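Local coordinates for protein SUMO-1 cysteine protease S273R (PDB 6LJ9) that probably acts as a cysteine protease that cuts the viral pp220 and pp62 polyproteins into core-shell proteins and dampens host pyroptosis and innate immune signalling, at residues Val174-Asp179 and Gln206-Ile211; Val127-Val132 and Ile198-Arg203; Lys216-Thr221 and His251-Arg256; Gln98-Lys103 and Phe238-Arg243. One frame throughout, in Å; residues are numbered along the deposited sequence.

Contact 1 (Val174-Asp179 and Gln206-Ile211); sequences VDMRGD and QQLLKI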
# COMPACT_ATOMS: atom_id res chain seq x y z
N VAL B 174 7.58 -12.03 6.03
CA VAL B 174 8.09 -11.09 7.02
C VAL B 174 7.19 -9.86 6.98
O VAL B 174 7.15 -9.14 5.98
CB VAL B 174 9.55 -10.71 6.76
CG1 VAL B 174 10.03 -9.68 7.77
CG2 VAL B 174 10.43 -11.95 6.79
N ASP B 175 6.46 -9.62 8.07
CA ASP B 175 5.53 -8.51 8.16
C ASP B 175 6.18 -7.41 8.99
O ASP B 175 6.37 -7.56 10.20
CB ASP B 175 4.20 -8.97 8.78
CG ASP B 175 3.12 -7.91 8.69
OD1 ASP B 175 3.38 -6.82 8.15
OD2 ASP B 175 1.99 -8.18 9.16
N MSE B 176 6.51 -6.30 8.33
CA MSE B 176 7.14 -5.16 9.00
C MSE B 176 6.23 -3.94 8.94
O MSE B 176 6.70 -2.80 8.92
CB MSE B 176 8.49 -4.85 8.36
CG MSE B 176 9.50 -5.98 8.46
SE MSE B 176 11.05 -5.72 7.30
CE MSE B 176 10.20 -6.06 5.58
N ARG B 177 4.92 -4.19 8.92
CA ARG B 177 3.92 -3.12 8.86
C ARG B 177 3.43 -2.71 10.24
O ARG B 177 3.16 -1.52 10.48
CB ARG B 177 2.73 -3.54 8.00
CG ARG B 177 3.05 -3.77 6.53
CD ARG B 177 1.91 -4.48 5.83
NE ARG B 177 1.65 -5.79 6.40
CZ ARG B 177 0.79 -6.68 5.90
NH1 ARG B 177 0.10 -6.38 4.81
NH2 ARG B 177 0.62 -7.85 6.49
N GLY B 178 3.29 -3.66 11.17
CA GLY B 178 2.68 -3.39 12.45
C GLY B 178 3.68 -3.00 13.52
O GLY B 178 4.88 -2.86 13.28
N ASP B 179 3.15 -2.82 14.73
CA ASP B 179 4.00 -2.43 15.85
C ASP B 179 4.87 -3.59 16.33
O ASP B 179 5.92 -3.35 16.94
CB ASP B 179 3.16 -1.89 17.00
CG ASP B 179 3.97 -1.05 17.98
OD1 ASP B 179 4.74 -0.18 17.52
OD2 ASP B 179 3.84 -1.26 19.20
N GLN B 206 17.68 -10.66 14.30
CA GLN B 206 18.73 -9.80 14.84
C GLN B 206 18.91 -8.56 13.97
O GLN B 206 19.16 -7.46 14.49
CB GLN B 206 20.04 -10.57 14.95
CG GLN B 206 20.08 -11.54 16.11
CD GLN B 206 19.90 -10.86 17.45
OE1 GLN B 206 20.48 -9.81 17.71
NE2 GLN B 206 19.08 -11.46 18.31
N GLN B 207 18.80 -8.71 12.65
CA GLN B 207 18.88 -7.56 11.76
C GLN B 207 17.74 -6.58 12.03
O GLN B 207 17.96 -5.38 12.19
CB GLN B 207 18.86 -8.02 10.30
CG GLN B 207 20.11 -8.77 9.87
CD GLN B 207 20.08 -9.14 8.40
OE1 GLN B 207 19.01 -9.24 7.79
NE2 GLN B 207 21.26 -9.36 7.82
N LEU B 208 16.51 -7.09 12.10
CA LEU B 208 15.35 -6.22 12.30
C LEU B 208 15.33 -5.62 13.69
O LEU B 208 14.75 -4.54 13.89
CB LEU B 208 14.06 -6.99 12.02
CG LEU B 208 13.85 -7.38 10.56
CD1 LEU B 208 12.54 -8.13 10.38
CD2 LEU B 208 13.89 -6.15 9.67
N LEU B 209 15.95 -6.28 14.67
CA LEU B 209 16.04 -5.72 16.01
C LEU B 209 16.93 -4.48 16.07
O LEU B 209 16.95 -3.81 17.11
CB LEU B 209 16.56 -6.77 17.00
CG LEU B 209 15.52 -7.73 17.58
CD1 LEU B 209 16.19 -8.78 18.45
CD2 LEU B 209 14.47 -6.96 18.37
N LYS B 210 17.65 -4.17 14.99
CA LYS B 210 18.46 -2.96 14.93
C LYS B 210 17.65 -1.73 14.55
O LYS B 210 18.07 -0.61 14.84
CB LYS B 210 19.62 -3.15 13.94
CG LYS B 210 20.60 -4.27 14.30
CD LYS B 210 21.73 -4.34 13.29
CE LYS B 210 21.20 -4.68 11.90
NZ LYS B 210 22.20 -4.48 10.83
N ILE B 211 16.50 -1.91 13.90
CA ILE B 211 15.65 -0.80 13.49
C ILE B 211 14.26 -0.87 14.09
O ILE B 211 13.45 0.03 13.85
CB ILE B 211 15.56 -0.70 11.95
CG1 ILE B 211 14.85 -1.93 11.38
CG2 ILE B 211 16.94 -0.56 11.34
CD1 ILE B 211 14.63 -1.85 9.89
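Leu208, on helix 195-208, sets its two methyl groups against Val174, near the end of strand 169-175, and Met176, just beyond it, a compact case of helix-on-sheet packing in the alpha/beta core of a Ulp1-type protease. The strand is the middle one of five, and all three side chains are buried. With chi2 at 180°, CD1 of Leu208 continues the line from CA, which carries it out from the helix. It meets CG1 of Val174 at 3.9 Å, the two side chains pointing at each other tip to tip. Met176, a labelling selenomethionine, comes differently: its chain crosses that of Leu208 at about a right angle, and SE lies 3.7 Å from Leu208 CD2. The bend at chi3 (-72°) turns the terminal methyl aside, leaving the large selenium atom as the touching group. Trp181 and Met129 add to the same apolar patch.

No hydrogen bond joins the two segments. The polar work is done on the other side of the strand, where Asp175, its CB directed away from the helix, ties down the chain leaving the sheet. Arg177 engages the carboxylate through NE to OD1 at 2.7 Å and NH2 to OD2 at 3.0 Å, both oxygens met from above the carboxylate plane although they lie in the plane of the guanidinium, while Arg243 adds a second salt bridge to OD2. Gly178 of the second subunit packs against this pair. An Asx turn adds a third bond: the backbone N of Arg177 reaches Asp175 OD1 at 3.1 Å from the carboxylate face opposite to that used by NE.

Contact 2 (Val127-Val132 and Ile198-Arg203); sequences VDMVKV and IRWMER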
# COMPACT_ATOMS: atom_id res chain seq x y z
N VAL B 127 20.27 -11.41 0.99
CA VAL B 127 19.31 -10.34 1.23
C VAL B 127 19.52 -9.80 2.64
O VAL B 127 19.81 -10.56 3.58
CB VAL B 127 17.87 -10.83 1.01
CG1 VAL B 127 17.42 -11.77 2.13
CG2 VAL B 127 16.92 -9.66 0.87
N ASP B 128 19.41 -8.49 2.79
CA ASP B 128 19.51 -7.82 4.09
C ASP B 128 18.17 -7.17 4.37
O ASP B 128 17.79 -6.21 3.70
CB ASP B 128 20.65 -6.80 4.09
CG ASP B 128 21.00 -6.30 5.48
OD1 ASP B 128 20.10 -6.26 6.35
OD2 ASP B 128 22.17 -5.94 5.71
N MSE B 129 17.44 -7.71 5.35
CA MSE B 129 16.08 -7.28 5.63
C MSE B 129 16.00 -5.81 6.01
O MSE B 129 14.99 -5.15 5.76
CB MSE B 129 15.46 -8.15 6.74
CG MSE B 129 13.95 -8.28 6.64
SE MSE B 129 13.38 -8.97 4.91
CE MSE B 129 14.37 -10.65 4.91
N VAL B 130 17.07 -5.30 6.62
CA VAL B 130 17.13 -3.87 6.92
C VAL B 130 17.25 -3.06 5.63
O VAL B 130 16.57 -2.05 5.45
CB VAL B 130 18.30 -3.57 7.88
CG1 VAL B 130 18.45 -2.07 8.08
CG2 VAL B 130 18.08 -4.27 9.21
N LYS B 131 18.12 -3.50 4.71
CA LYS B 131 18.22 -2.83 3.42
C LYS B 131 16.93 -2.99 2.61
O LYS B 131 16.60 -2.12 1.80
CB LYS B 131 19.42 -3.37 2.63
CG LYS B 131 20.76 -3.24 3.35
CD LYS B 131 21.88 -3.88 2.54
CE LYS B 131 22.47 -2.93 1.52
NZ LYS B 131 23.38 -1.94 2.17
N VAL B 132 16.20 -4.09 2.83
CA VAL B 132 14.89 -4.25 2.21
C VAL B 132 13.94 -3.18 2.72
O VAL B 132 13.21 -2.55 1.96
CB VAL B 132 14.34 -5.67 2.46
CG1 VAL B 132 12.89 -5.76 2.02
CG2 VAL B 132 15.18 -6.69 1.73
N ILE B 198 15.41 -22.22 10.55
CA ILE B 198 15.43 -21.58 11.87
C ILE B 198 16.59 -20.58 11.95
O ILE B 198 16.42 -19.46 12.45
CB ILE B 198 15.52 -22.64 12.98
CG1 ILE B 198 14.25 -23.51 12.99
CG2 ILE B 198 15.72 -21.99 14.34
CD1 ILE B 198 13.00 -22.76 13.41
N ARG B 199 17.77 -20.97 11.47
CA ARG B 199 18.92 -20.07 11.50
C ARG B 199 18.65 -18.81 10.68
O ARG B 199 19.01 -17.70 11.09
CB ARG B 199 20.17 -20.77 10.98
CG ARG B 199 20.47 -22.10 11.64
CD ARG B 199 21.58 -22.81 10.89
NE ARG B 199 21.46 -24.26 10.98
CZ ARG B 199 22.05 -25.11 10.15
NH1 ARG B 199 22.78 -24.66 9.14
NH2 ARG B 199 21.89 -26.42 10.31
N TRP B 200 18.00 -18.96 9.52
CA TRP B 200 17.69 -17.81 8.69
C TRP B 200 16.70 -16.88 9.38
O TRP B 200 16.87 -15.66 9.36
CB TRP B 200 17.14 -18.27 7.34
CG TRP B 200 16.88 -17.15 6.38
CD1 TRP B 200 17.75 -16.64 5.46
CD2 TRP B 200 15.67 -16.39 6.25
NE1 TRP B 200 17.16 -15.61 4.76
CE2 TRP B 200 15.88 -15.44 5.23
CE3 TRP B 200 14.43 -16.42 6.90
CZ2 TRP B 200 14.90 -14.53 4.85
CZ3 TRP B 200 13.46 -15.52 6.52
CH2 TRP B 200 13.70 -14.59 5.50
N MSE B 201 15.66 -17.44 9.99
CA MSE B 201 14.67 -16.64 10.71
C MSE B 201 15.32 -15.91 11.89
O MSE B 201 14.99 -14.76 12.18
CB MSE B 201 13.52 -17.52 11.20
CG MSE B 201 12.75 -18.21 10.09
SE MSE B 201 11.38 -19.42 10.75
CE MSE B 201 10.19 -18.11 11.58
N GLU B 202 16.24 -16.60 12.57
CA GLU B 202 16.95 -15.97 13.68
C GLU B 202 17.87 -14.86 13.20
O GLU B 202 17.96 -13.80 13.84
CB GLU B 202 17.75 -17.03 14.45
CG GLU B 202 16.90 -17.99 15.27
CD GLU B 202 16.06 -17.27 16.32
OE1 GLU B 202 14.82 -17.44 16.30
OE2 GLU B 202 16.64 -16.54 17.14
N ARG B 203 18.54 -15.06 12.07
CA ARG B 203 19.44 -14.03 11.54
C ARG B 203 18.66 -12.79 11.13
O ARG B 203 19.12 -11.66 11.36
CB ARG B 203 20.24 -14.59 10.36
CG ARG B 203 21.41 -13.71 9.91
CD ARG B 203 21.02 -12.75 8.79
NE ARG B 203 20.62 -13.46 7.58
CZ ARG B 203 21.46 -13.78 6.60
NH1 ARG B 203 22.75 -13.47 6.68
NH2 ARG B 203 21.01 -14.43 5.53
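Met129 and Trp200 meet through the methyl end of one and the six-membered indole ring of the other, joining the first turn of helix 129-134 to helix 195-208. CE of Met129, a labelled selenomethionine, stands 3.9 Å from Trp200 CZ2 and 4.0 Å from CH2, approaching the indole obliquely. The fit depends on both rotamers. Trp200 holds CG opposite its backbone N (chi1 -176°), which brings the end of the indole towards helix 129-134, whereas Met129 is folded at chi2 and chi3 (56° and 57°), so that the two side chains cross at about a right angle. Val127 is partly covered by helix 195-208 without a close side-chain contact, and its carbonyl O lies over one face of the Arg203 guanidinium, 4.5 Å from NH2, too far to bond; Arg203 NH1 is held by Gln126 OE1.

Asp128 is the N-cap of the shorter helix: its OD1 accepts from Val130 N at 3.2 Å, on the anti side, somewhat out of the carboxylate plane. Gln207 OE1 accepts from Met129 N at the helix start. Dispersion and shape thus join the buried side chains, while directional bonds fix the backbone that presents Met129.

Contact 3 (Lys216-Thr221 and His251-Arg256); sequences KTLAVT and HFISTR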
# COMPACT_ATOMS: atom_id res chain seq x y z
N LYS B 216 9.20 -10.87 16.28
CA LYS B 216 8.88 -12.24 16.65
C LYS B 216 9.22 -13.19 15.51
O LYS B 216 9.03 -12.85 14.34
CB LYS B 216 7.40 -12.40 17.01
CG LYS B 216 6.95 -11.69 18.27
CD LYS B 216 5.48 -12.00 18.55
CE LYS B 216 4.96 -11.26 19.77
NZ LYS B 216 3.51 -11.53 19.99
N THR B 217 9.72 -14.37 15.87
CA THR B 217 9.81 -15.49 14.95
C THR B 217 8.68 -16.46 15.26
O THR B 217 8.42 -16.77 16.42
CB THR B 217 11.16 -16.21 15.06
OG1 THR B 217 11.31 -16.75 16.38
CG2 THR B 217 12.31 -15.24 14.78
N LEU B 218 8.01 -16.93 14.21
CA LEU B 218 6.78 -17.70 14.38
C LEU B 218 6.72 -18.84 13.38
O LEU B 218 6.95 -18.63 12.19
CB LEU B 218 5.55 -16.80 14.22
CG LEU B 218 4.20 -17.50 14.31
CD1 LEU B 218 3.90 -17.95 15.73
CD2 LEU B 218 3.12 -16.58 13.80
N ALA B 219 6.41 -20.03 13.88
CA ALA B 219 6.22 -21.21 13.04
C ALA B 219 4.72 -21.50 12.97
O ALA B 219 4.13 -22.01 13.92
CB ALA B 219 6.99 -22.40 13.61
N VAL B 220 4.12 -21.15 11.83
CA VAL B 220 2.69 -21.39 11.62
C VAL B 220 2.52 -22.83 11.15
O VAL B 220 2.27 -23.09 9.97
CB VAL B 220 2.10 -20.40 10.60
CG1 VAL B 220 0.58 -20.50 10.58
CG2 VAL B 220 2.54 -18.98 10.93
N THR B 221 2.67 -23.78 12.08
CA THR B 221 2.58 -25.20 11.78
C THR B 221 1.69 -25.93 12.78
O THR B 221 1.91 -27.11 13.07
CB THR B 221 3.97 -25.85 11.75
OG1 THR B 221 4.59 -25.71 13.03
CG2 THR B 221 4.85 -25.19 10.69
N HIS B 251 -5.33 -16.73 11.92
CA HIS B 251 -6.35 -17.47 11.19
C HIS B 251 -5.80 -18.80 10.68
O HIS B 251 -6.49 -19.83 10.73
CB HIS B 251 -6.89 -16.64 10.02
CG HIS B 251 -8.17 -17.17 9.44
ND1 HIS B 251 -9.39 -16.56 9.65
CD2 HIS B 251 -8.41 -18.23 8.64
CE1 HIS B 251 -10.33 -17.23 9.01
NE2 HIS B 251 -9.76 -18.25 8.39
N PHE B 252 -4.56 -18.79 10.19
CA PHE B 252 -3.91 -20.02 9.75
C PHE B 252 -3.49 -20.91 10.92
O PHE B 252 -3.11 -22.06 10.70
CB PHE B 252 -2.68 -19.69 8.90
CG PHE B 252 -3.01 -18.97 7.62
CD1 PHE B 252 -3.25 -17.61 7.62
CD2 PHE B 252 -3.05 -19.65 6.42
CE1 PHE B 252 -3.54 -16.94 6.44
CE2 PHE B 252 -3.33 -18.99 5.24
CZ PHE B 252 -3.58 -17.63 5.25
N ILE B 253 -3.56 -20.40 12.15
CA ILE B 253 -3.18 -21.18 13.32
C ILE B 253 -4.38 -21.91 13.93
O ILE B 253 -4.22 -23.01 14.46
CB ILE B 253 -2.50 -20.27 14.35
CG1 ILE B 253 -1.15 -19.77 13.82
CG2 ILE B 253 -2.31 -20.97 15.69
CD1 ILE B 253 -0.38 -18.90 14.81
N SER B 254 -5.57 -21.33 13.85
CA SER B 254 -6.72 -21.85 14.58
C SER B 254 -7.83 -22.42 13.70
O SER B 254 -8.60 -23.25 14.19
CB SER B 254 -7.32 -20.75 15.47
OG SER B 254 -7.63 -19.60 14.72
N THR B 255 -7.93 -22.01 12.44
CA THR B 255 -9.00 -22.46 11.56
C THR B 255 -8.40 -23.16 10.35
O THR B 255 -7.45 -22.65 9.73
CB THR B 255 -9.87 -21.28 11.11
OG1 THR B 255 -10.33 -20.56 12.25
CG2 THR B 255 -11.07 -21.78 10.31
N ARG B 256 -8.95 -24.32 10.01
CA ARG B 256 -8.41 -25.12 8.92
C ARG B 256 -8.83 -24.55 7.57
O ARG B 256 -9.94 -24.05 7.40
CB ARG B 256 -8.87 -26.57 9.04
CG ARG B 256 -8.28 -27.48 7.96
CD ARG B 256 -8.74 -28.92 8.09
NE ARG B 256 -8.13 -29.75 7.05
CZ ARG B 256 -8.66 -29.95 5.85
NH1 ARG B 256 -9.82 -29.39 5.53
NH2 ARG B 256 -8.03 -30.71 4.96
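Val220 and Ile253 bring their backbones to within 6.1 Å, CA to CA, where strand 215-220, the outermost on its side of the mixed five-stranded sheet, passes the last turn of helix 249-254. The strand finishes here in an inverse gamma turn centred on Val220, closed by a weak hydrogen bond from Thr221 N to Ala219 O.

Val220 does most of the touching, and through a single branch. CG1 lies opposite the backbone N (chi1 -170°) and touches two successive helix residues, 3.7 Å from Ile253 CG1 and 3.8 Å from Phe252 CB. Its side chain crosses that of Ile253 at about a right angle. Ile253 is extended beyond CG1 (chi2 -178°), which carries its CD1 along the strand to a looser meeting with Leu218 CD2 at 4.3 Å. Phe252 offers Val220 only its CB end: the ring turns off to make edge-to-face contacts with Tyr239 and Phe186. Tyr239 also touches Val220, linking this patch to helix 232-244.

Two carbonyls of the last helical turn are bonded to the loop after the strand: Phe252 O accepts from His225 NE2, and Ile253 O from Asn222 ND2. The Val220 side chain lies about 7 Å from that of Asn187, an inferred active-site residue that Thr221 touches, which puts this packing near the probable active site. Because the meeting surfaces are wholly aliphatic at the points of contact and no hydrogen bond crosses, the contact itself rests on van der Waals packing, and the carbonyl bonds of Phe252 and Ile253 probably fix the helix end relative to the loop.

Contact 4 (Gln98-Lys103 and Phe238-Arg243); sequences QRWAIK and FYIRAR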
# COMPACT_ATOMS: atom_id res chain seq x y z
N GLN B 98 6.34 -11.92 -8.78
CA GLN B 98 6.75 -10.73 -9.52
C GLN B 98 5.55 -9.88 -9.94
O GLN B 98 5.66 -8.66 -10.02
CB GLN B 98 7.56 -11.13 -10.75
CG GLN B 98 8.98 -11.58 -10.44
CD GLN B 98 9.71 -12.10 -11.67
OE1 GLN B 98 9.12 -12.77 -12.51
NE2 GLN B 98 11.00 -11.79 -11.77
N ARG B 99 4.40 -10.51 -10.20
CA ARG B 99 3.21 -9.75 -10.57
C ARG B 99 2.56 -9.10 -9.36
O ARG B 99 2.03 -7.99 -9.46
CB ARG B 99 2.21 -10.65 -11.29
CG ARG B 99 2.54 -10.91 -12.75
CD ARG B 99 1.66 -12.00 -13.35
NE ARG B 99 1.80 -12.07 -14.80
CZ ARG B 99 2.80 -12.70 -15.42
NH1 ARG B 99 3.74 -13.31 -14.71
NH2 ARG B 99 2.85 -12.72 -16.74
N TRP B 100 2.59 -9.77 -8.21
CA TRP B 100 2.03 -9.19 -7.00
C TRP B 100 2.83 -7.98 -6.54
O TRP B 100 2.27 -7.06 -5.92
CB TRP B 100 1.96 -10.23 -5.88
CG TRP B 100 0.96 -11.32 -6.14
CD1 TRP B 100 0.06 -11.38 -7.16
CD2 TRP B 100 0.75 -12.49 -5.35
NE1 TRP B 100 -0.69 -12.53 -7.06
CE2 TRP B 100 -0.29 -13.22 -5.95
CE3 TRP B 100 1.34 -13.00 -4.18
CZ2 TRP B 100 -0.75 -14.43 -5.44
CZ3 TRP B 100 0.89 -14.20 -3.67
CH2 TRP B 100 -0.15 -14.90 -4.30
N ALA B 101 4.13 -7.95 -6.83
CA ALA B 101 4.96 -6.80 -6.48
C ALA B 101 4.57 -5.55 -7.26
O ALA B 101 4.90 -4.44 -6.84
CB ALA B 101 6.43 -7.12 -6.69
N ILE B 102 3.89 -5.71 -8.40
CA ILE B 102 3.38 -4.56 -9.13
C ILE B 102 2.24 -3.91 -8.36
O ILE B 102 2.22 -2.69 -8.16
CB ILE B 102 2.92 -4.98 -10.54
CG1 ILE B 102 3.99 -5.82 -11.24
CG2 ILE B 102 2.57 -3.76 -11.38
CD1 ILE B 102 3.53 -6.42 -12.55
N LYS B 103 1.28 -4.71 -7.90
CA LYS B 103 0.11 -4.19 -7.21
C LYS B 103 0.44 -3.77 -5.78
O LYS B 103 0.05 -2.68 -5.35
CB LYS B 103 -1.00 -5.24 -7.23
CG LYS B 103 -2.15 -4.99 -6.27
CD LYS B 103 -3.21 -6.07 -6.41
CE LYS B 103 -4.17 -6.06 -5.23
NZ LYS B 103 -4.85 -4.75 -5.08
N PHE B 238 -1.10 -18.78 -1.27
CA PHE B 238 -2.28 -18.19 -0.65
C PHE B 238 -1.94 -17.55 0.69
O PHE B 238 -2.52 -16.53 1.06
CB PHE B 238 -3.37 -19.25 -0.47
CG PHE B 238 -4.60 -18.74 0.23
CD1 PHE B 238 -5.58 -18.06 -0.47
CD2 PHE B 238 -4.78 -18.95 1.59
CE1 PHE B 238 -6.71 -17.59 0.18
CE2 PHE B 238 -5.91 -18.49 2.24
CZ PHE B 238 -6.87 -17.81 1.53
N TYR B 239 -1.01 -18.16 1.44
CA TYR B 239 -0.60 -17.58 2.72
C TYR B 239 -0.00 -16.20 2.51
O TYR B 239 -0.35 -15.25 3.23
CB TYR B 239 0.40 -18.51 3.42
CG TYR B 239 0.84 -18.01 4.78
CD1 TYR B 239 0.07 -18.24 5.90
CD2 TYR B 239 2.04 -17.33 4.93
CE1 TYR B 239 0.47 -17.80 7.15
CE2 TYR B 239 2.45 -16.88 6.18
CZ TYR B 239 1.66 -17.12 7.28
OH TYR B 239 2.07 -16.68 8.52
N ILE B 240 0.89 -16.06 1.53
CA ILE B 240 1.51 -14.77 1.26
C ILE B 240 0.46 -13.75 0.83
O ILE B 240 0.46 -12.60 1.28
CB ILE B 240 2.62 -14.92 0.20
CG1 ILE B 240 3.76 -15.78 0.74
CG2 ILE B 240 3.12 -13.55 -0.25
CD1 ILE B 240 4.90 -15.98 -0.24
N ARG B 241 -0.46 -14.17 -0.05
CA ARG B 241 -1.49 -13.25 -0.53
C ARG B 241 -2.44 -12.84 0.59
O ARG B 241 -2.84 -11.67 0.68
CB ARG B 241 -2.26 -13.87 -1.69
CG ARG B 241 -3.33 -12.97 -2.29
CD ARG B 241 -2.74 -11.63 -2.70
NE ARG B 241 -3.75 -10.73 -3.24
CZ ARG B 241 -4.01 -10.59 -4.54
NH1 ARG B 241 -3.33 -11.29 -5.44
NH2 ARG B 241 -4.94 -9.74 -4.94
N ALA B 242 -2.82 -13.79 1.45
CA ALA B 242 -3.71 -13.46 2.56
C ALA B 242 -3.05 -12.51 3.54
O ALA B 242 -3.68 -11.57 4.04
CB ALA B 242 -4.17 -14.73 3.26
N ARG B 243 -1.76 -12.72 3.83
CA ARG B 243 -1.05 -11.81 4.72
C ARG B 243 -0.89 -10.44 4.08
O ARG B 243 -0.93 -9.41 4.77
CB ARG B 243 0.32 -12.38 5.09
CG ARG B 243 0.28 -13.72 5.81
CD ARG B 243 -0.19 -13.59 7.25
NE ARG B 243 0.77 -12.85 8.07
CZ ARG B 243 0.60 -11.60 8.48
NH1 ARG B 243 -0.50 -10.94 8.15
NH2 ARG B 243 1.52 -11.01 9.22
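Trp100 and Arg241 form a cation-pi pair between two nearly parallel helices, 90-103 and 232-244, whose segment axes are 12.2 Å apart and 4° from alignment. The second of these is the helix that begins with Cys232, the inferred nucleophile, a placement familiar from clan CA proteases; the first comes from the N-terminal part of the chain. Arg241 runs across one face of the indole. Its CB sits 3.5 Å from Trp100 CH2, CD makes a CH-pi contact with the centre of the six-membered ring at 4.2 Å, and CZ lies over the five-membered ring, 4.8 Å from its centroid. The bend at chi2 (55°) lets the chain pass over the ring in this way. The guanidinium stands on end against the indole, the planes 83° apart, with NH1 above the face and 3.3 Å from Trp100 NE1; both are donors, so no bond exists between them. At the indole's edge, Ile240 CG2 touches CZ3 at 4.1 Å, and Phe173 of the central strand 169-175 backs that isoleucine.

Lys103 lies across the end of the arginine, CE 3.8 Å from NH2. Part of what positions the guanidinium comes from near the N-terminus of the chain: Arg241 NH2 makes a salt bridge with Glu16 OE1. That carboxylate would be expected to offset the like charges of Lys103 NZ and Arg241 NH2, 5.0 Å apart. The same NH2 also makes a hydrogen bond with Thr8 OG1.

In the fold
Contacts 1 and 3 each use a strand of the mixed five-stranded sheet, while contact 2 joins two helices beside it and contact 4, about 5 Å from the centre of the chain, pairs helix 90-103 with helix 232-244. Contacts 1 and 2 share helix 195-208, their centres 10 Å apart; their segments interleave, and both close before contact 3 opens on strand 215-220, about 18 Å from contact 1 and 20 Å from contact 2, centre to centre. Contact 4, its centre 18 to 20 Å from the others, spans contacts 1 and 2 and alternates with contact 3, so one helix packs against helix 90-103 and also touches residues of contacts 1 and 3.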